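Local atomic coordinates of bifunctional thiamine biosynthesis protein ThiDN (Methanocaldococcus jannaschii DSM 2661, PDB entry 2PHP), a protein that probably phosphorylates hydroxymethylpyrimidine and its phosphate and, through the C-terminal ThiN domain described here, probably joins the pyrimidine diphosphate to thiazole phosphate, making thiamine phosphate. Residues A18-L29 / V171-N182. Residues are numbered along the deposited sequence; the frame is centred on the assembly and turned at random.
Sequences AIYLLKKMNFTL and VKKVEVIQKIYN
The carboxamide of Gln178 grips the loop after helix 8-22 at Thr28 with both ends. OE1 of Gln178 accepts the backbone N of Thr28 at 3.0 Å, the donor above the carbonyl plane, and takes a weak second bond from the N of Leu29. NE2 of Gln178 gives one hydrogen to OG1 of Thr28 at 2.9 Å, tilted from the amide plane, and another to OD1 of Asn182 at 3.0 Å, fixing the amide's rotation. Gln178 bends at chi2 (69°), turning the group back toward the loop. With an alanine here, the N and hydroxyl of Thr28 and OD1 of Asn182 would probably lose these partners, leaving the loop less firmly tied. OE1 of Gln178 also lies at the edge of the Phe27 ring, 3.2 Å from CD1, ring and amide planes nearly perpendicular.

Apolar contacts flank this clasp. Val171 points both methyls at helix 8-22: CG2 meets CB of Ala18 at 3.6 Å and packs tightly on CD2 of Leu22. Selenomethionine Met25 lays SE across CB of Glu175 at 3.7 Å. CD1 of Leu29 rests on CG2 of Ile177 at 3.6 Å, while the Tyr181 ring edge meets OG1 of Thr28.

Segments 18-22 and 171-182 run nearly parallel (19°); the type I turn Leu22-Met25 and inverse gamma turn at Asn26 bring the loop onto helix 167-185, joining the first and last helices of the ThiN domain. Phe27 and Leu29 pack on strand 95-100, Ala18 and Val171 on strand 37-40, Ile177 and Tyr181 on helix 103-109, and Leu21 on Tyr5 of a neighbouring subunit.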
loop_
_atom_site.group_PDB
_atom_site.type_symbol
_atom_site.label_atom_id
_atom_site.label_comp_id
_atom_site.label_asym_id
_atom_site.label_seq_id
_atom_site.Cartn_x
_atom_site.Cartn_y
_atom_site.Cartn_z
ATOM N N ALA B 18 5.447 -14.849 -9.663
ATOM C CA ALA B 18 6.156 -14.007 -10.620
ATOM C C ALA B 18 6.392 -12.629 -10.009
ATOM O O ALA B 18 7.460 -12.043 -10.194
ATOM C CB ALA B 18 5.351 -13.873 -11.908
ATOM N N ILE B 19 5.397 -12.122 -9.278
ATOM C CA ILE B 19 5.490 -10.806 -8.644
ATOM C C ILE B 19 6.500 -10.843 -7.486
ATOM O O ILE B 19 7.272 -9.895 -7.282
ATOM C CB ILE B 19 4.102 -10.334 -8.100
ATOM C CG1 ILE B 19 3.098 -10.200 -9.247
ATOM C CG2 ILE B 19 4.242 -9.002 -7.381
ATOM C CD1 ILE B 19 3.470 -9.150 -10.270
ATOM N N TYR B 20 6.484 -11.938 -6.732
ATOM C CA TYR B 20 7.403 -12.108 -5.612
ATOM C C TYR B 20 8.835 -12.025 -6.148
ATOM O O TYR B 20 9.722 -11.464 -5.497
ATOM C CB TYR B 20 7.151 -13.458 -4.938
ATOM C CG TYR B 20 8.186 -13.864 -3.907
ATOM C CD1 TYR B 20 8.119 -13.404 -2.588
ATOM C CD2 TYR B 20 9.237 -14.718 -4.255
ATOM C CE1 TYR B 20 9.077 -13.790 -1.639
ATOM C CE2 TYR B 20 10.194 -15.108 -3.320
ATOM C CZ TYR B 20 10.111 -14.643 -2.018
ATOM O OH TYR B 20 11.073 -15.040 -1.112
ATOM N N LEU B 21 9.056 -12.573 -7.342
ATOM C CA LEU B 21 10.382 -12.544 -7.962
ATOM C C LEU B 21 10.703 -11.136 -8.453
ATOM O O LEU B 21 11.841 -10.665 -8.341
ATOM C CB LEU B 21 10.454 -13.522 -9.144
ATOM C CG LEU B 21 10.428 -15.026 -8.825
ATOM C CD1 LEU B 21 10.430 -15.844 -10.116
ATOM C CD2 LEU B 21 11.641 -15.382 -7.970
ATOM N N LEU B 22 9.691 -10.465 -8.993
ATOM C CA LEU B 22 9.865 -9.115 -9.507
ATOM C C LEU B 22 10.270 -8.154 -8.390
ATOM O O LEU B 22 11.155 -7.315 -8.575
ATOM C CB LEU B 22 8.564 -8.632 -10.151
ATOM C CG LEU B 22 8.631 -7.968 -11.529
ATOM C CD1 LEU B 22 9.766 -6.956 -11.560
ATOM C CD2 LEU B 22 8.833 -9.022 -12.599
ATOM N N LYS B 23 9.630 -8.284 -7.230
ATOM C CA LYS B 23 9.926 -7.404 -6.105
ATOM C C LYS B 23 11.375 -7.510 -5.643
ATOM O O LYS B 23 11.874 -6.616 -4.963
ATOM C CB LYS B 23 8.987 -7.699 -4.931
ATOM C CG LYS B 23 7.534 -7.341 -5.206
ATOM C CD LYS B 23 6.600 -7.643 -4.033
ATOM C CE LYS B 23 6.880 -6.752 -2.832
ATOM N NZ LYS B 23 8.233 -6.989 -2.260
ATOM N N LYS B 24 12.043 -8.601 -6.013
ATOM C CA LYS B 24 13.441 -8.818 -5.638
ATOM C C LYS B 24 14.404 -8.300 -6.690
ATOM O O LYS B 24 15.614 -8.267 -6.470
ATOM C CB LYS B 24 13.732 -10.311 -5.437
ATOM C CG LYS B 24 13.104 -10.917 -4.183
ATOM C CD LYS B 24 13.666 -12.311 -3.916
ATOM C CE LYS B 24 13.173 -12.855 -2.583
ATOM N NZ LYS B 24 13.919 -14.054 -2.122
HETATM N N MSE B 25 13.866 -7.930 -7.841
HETATM C CA MSE B 25 14.671 -7.431 -8.947
HETATM C C MSE B 25 14.879 -5.928 -8.892
HETATM O O MSE B 25 14.113 -5.208 -8.259
HETATM C CB MSE B 25 13.987 -7.754 -10.276
HETATM C CG MSE B 25 14.508 -8.967 -11.003
HETATM SE SE MSE B 25 13.349 -9.397 -12.479
HETATM C CE MSE B 25 12.458 -10.870 -11.622
ATOM N N ASN B 26 15.948 -5.502 -9.493
ATOM C CA ASN B 26 16.161 -4.077 -9.687
ATOM C C ASN B 26 15.608 -3.628 -11.033
ATOM O O ASN B 26 16.310 -3.365 -11.960
ATOM C CB ASN B 26 17.647 -3.736 -9.570
ATOM C CG ASN B 26 17.960 -2.329 -10.041
ATOM O OD1 ASN B 26 17.281 -1.373 -9.661
ATOM N ND2 ASN B 26 18.987 -2.199 -10.870
ATOM N N PHE B 27 14.286 -3.853 -11.078
ATOM C CA PHE B 27 13.515 -3.614 -12.290
ATOM C C PHE B 27 13.407 -2.117 -12.559
ATOM O O PHE B 27 12.786 -1.374 -11.797
ATOM C CB PHE B 27 12.133 -4.263 -12.117
ATOM C CG PHE B 27 11.221 -4.120 -13.307
ATOM C CD1 PHE B 27 11.651 -4.456 -14.586
ATOM C CD2 PHE B 27 9.912 -3.674 -13.138
ATOM C CE1 PHE B 27 10.790 -4.348 -15.684
ATOM C CE2 PHE B 27 9.043 -3.563 -14.229
ATOM C CZ PHE B 27 9.484 -3.900 -15.502
ATOM N N THR B 28 14.034 -1.675 -13.641
ATOM C CA THR B 28 14.015 -0.268 -13.999
ATOM C C THR B 28 13.405 -0.083 -15.378
ATOM O O THR B 28 13.176 1.040 -15.824
ATOM C CB THR B 28 15.443 0.320 -13.999
ATOM O OG1 THR B 28 16.233 -0.357 -14.987
ATOM C CG2 THR B 28 16.092 0.147 -12.620
ATOM N N LEU B 29 13.149 -1.195 -16.056
ATOM C CA LEU B 29 12.557 -1.146 -17.387
ATOM C C LEU B 29 11.045 -0.868 -17.314
ATOM O O LEU B 29 10.230 -1.593 -17.893
ATOM C CB LEU B 29 12.848 -2.462 -18.117
ATOM C CG LEU B 29 14.301 -2.678 -18.584
ATOM C CD1 LEU B 29 14.469 -4.071 -19.200
ATOM C CD2 LEU B 29 14.671 -1.620 -19.597
ATOM N N VAL B 171 8.739 -13.587 -16.345
ATOM C CA VAL B 171 9.584 -12.844 -15.420
ATOM C C VAL B 171 11.053 -13.270 -15.495
ATOM O O VAL B 171 11.955 -12.443 -15.308
ATOM C CB VAL B 171 9.054 -12.968 -13.975
ATOM C CG1 VAL B 171 10.107 -12.551 -12.976
ATOM C CG2 VAL B 171 7.837 -12.070 -13.819
ATOM N N LYS B 172 11.298 -14.546 -15.782
ATOM C CA LYS B 172 12.673 -15.025 -15.906
ATOM C C LYS B 172 13.316 -14.371 -17.132
ATOM O O LYS B 172 14.458 -13.922 -17.060
ATOM C CB LYS B 172 12.706 -16.553 -16.031
ATOM C CG LYS B 172 12.262 -17.291 -14.766
ATOM C CD LYS B 172 13.197 -17.029 -13.595
ATOM C CE LYS B 172 12.750 -17.788 -12.352
ATOM N NZ LYS B 172 12.576 -19.245 -12.640
ATOM N N LYS B 173 12.584 -14.306 -18.247
ATOM C CA LYS B 173 13.104 -13.670 -19.461
ATOM C C LYS B 173 13.386 -12.191 -19.191
ATOM O O LYS B 173 14.439 -11.664 -19.581
ATOM C CB LYS B 173 12.106 -13.785 -20.622
ATOM C CG LYS B 173 11.878 -15.204 -21.118
ATOM C CD LYS B 173 10.891 -15.237 -22.282
ATOM C CE LYS B 173 10.420 -16.655 -22.576
ATOM N NZ LYS B 173 9.474 -16.681 -23.725
ATOM N N VAL B 174 12.434 -11.526 -18.532
ATOM C CA VAL B 174 12.568 -10.109 -18.193
ATOM C C VAL B 174 13.818 -9.845 -17.352
ATOM O O VAL B 174 14.476 -8.820 -17.517
ATOM C CB VAL B 174 11.330 -9.588 -17.417
ATOM C CG1 VAL B 174 11.642 -8.232 -16.785
ATOM C CG2 VAL B 174 10.131 -9.466 -18.361
ATOM N N GLU B 175 14.140 -10.763 -16.447
ATOM C CA GLU B 175 15.324 -10.602 -15.609
ATOM C C GLU B 175 16.585 -10.626 -16.474
ATOM O O GLU B 175 17.518 -9.861 -16.250
ATOM C CB GLU B 175 15.390 -11.718 -14.568
ATOM C CG GLU B 175 16.661 -11.729 -13.728
ATOM C CD GLU B 175 16.648 -12.839 -12.699
ATOM O OE1 GLU B 175 16.297 -13.978 -13.071
ATOM O OE2 GLU B 175 16.990 -12.580 -11.526
ATOM N N VAL B 176 16.605 -11.510 -17.464
ATOM C CA VAL B 176 17.749 -11.611 -18.360
ATOM C C VAL B 176 17.893 -10.284 -19.102
ATOM O O VAL B 176 18.991 -9.725 -19.186
ATOM C CB VAL B 176 17.552 -12.761 -19.383
ATOM C CG1 VAL B 176 18.679 -12.753 -20.411
ATOM C CG2 VAL B 176 17.506 -14.100 -18.652
ATOM N N ILE B 177 16.775 -9.780 -19.620
ATOM C CA ILE B 177 16.755 -8.524 -20.353
ATOM C C ILE B 177 17.212 -7.371 -19.464
ATOM O O ILE B 177 17.979 -6.507 -19.892
ATOM C CB ILE B 177 15.331 -8.214 -20.884
ATOM C CG1 ILE B 177 14.942 -9.231 -21.957
ATOM C CG2 ILE B 177 15.268 -6.798 -21.442
ATOM C CD1 ILE B 177 13.517 -9.086 -22.453
ATOM N N GLN B 178 16.737 -7.376 -18.222
ATOM C CA GLN B 178 17.061 -6.335 -17.255
ATOM C C GLN B 178 18.561 -6.246 -16.991
ATOM O O GLN B 178 19.116 -5.147 -16.911
ATOM C CB GLN B 178 16.312 -6.597 -15.938
ATOM C CG GLN B 178 16.570 -5.581 -14.841
ATOM C CD GLN B 178 15.973 -4.222 -15.148
ATOM O OE1 GLN B 178 14.754 -4.070 -15.229
ATOM N NE2 GLN B 178 16.829 -3.225 -15.323
ATOM N N LYS B 179 19.215 -7.395 -16.851
ATOM C CA LYS B 179 20.653 -7.406 -16.588
ATOM C C LYS B 179 21.443 -6.808 -17.734
ATOM O O LYS B 179 22.448 -6.136 -17.519
ATOM C CB LYS B 179 21.133 -8.824 -16.290
ATOM C CG LYS B 179 20.763 -9.257 -14.881
ATOM C CD LYS B 179 21.105 -10.705 -14.608
ATOM C CE LYS B 179 20.616 -11.111 -13.222
ATOM N NZ LYS B 179 20.779 -12.573 -12.970
ATOM N N ILE B 180 20.978 -7.047 -18.953
ATOM C CA ILE B 180 21.636 -6.499 -20.130
ATOM C C ILE B 180 21.435 -4.990 -20.081
ATOM O O ILE B 180 22.374 -4.215 -20.246
ATOM C CB ILE B 180 21.021 -7.080 -21.424
ATOM C CG1 ILE B 180 21.335 -8.578 -21.507
ATOM C CG2 ILE B 180 21.528 -6.316 -22.644
ATOM C CD1 ILE B 180 20.741 -9.265 -22.723
ATOM N N TYR B 181 20.198 -4.581 -19.820
ATOM C CA TYR B 181 19.866 -3.169 -19.739
ATOM C C TYR B 181 20.694 -2.455 -18.667
ATOM O O TYR B 181 21.114 -1.314 -18.868
ATOM C CB TYR B 181 18.379 -2.995 -19.436
ATOM C CG TYR B 181 17.914 -1.563 -19.502
ATOM C CD1 TYR B 181 17.868 -0.881 -20.717
ATOM C CD2 TYR B 181 17.509 -0.889 -18.351
ATOM C CE1 TYR B 181 17.427 0.436 -20.786
ATOM C CE2 TYR B 181 17.059 0.427 -18.405
ATOM C CZ TYR B 181 17.022 1.081 -19.622
ATOM O OH TYR B 181 16.575 2.371 -19.685
ATOM N N ASN B 182 20.925 -3.115 -17.531
ATOM C CA ASN B 182 21.708 -2.496 -16.464
ATOM C C ASN B 182 23.100 -2.107 -16.955
ATOM O O ASN B 182 23.627 -1.062 -16.575
ATOM C CB ASN B 182 21.849 -3.425 -15.251
ATOM C CG ASN B 182 20.539 -3.609 -14.487
ATOM O OD1 ASN B 182 19.692 -2.705 -14.433
ATOM N ND2 ASN B 182 20.378 -4.782 -13.874
#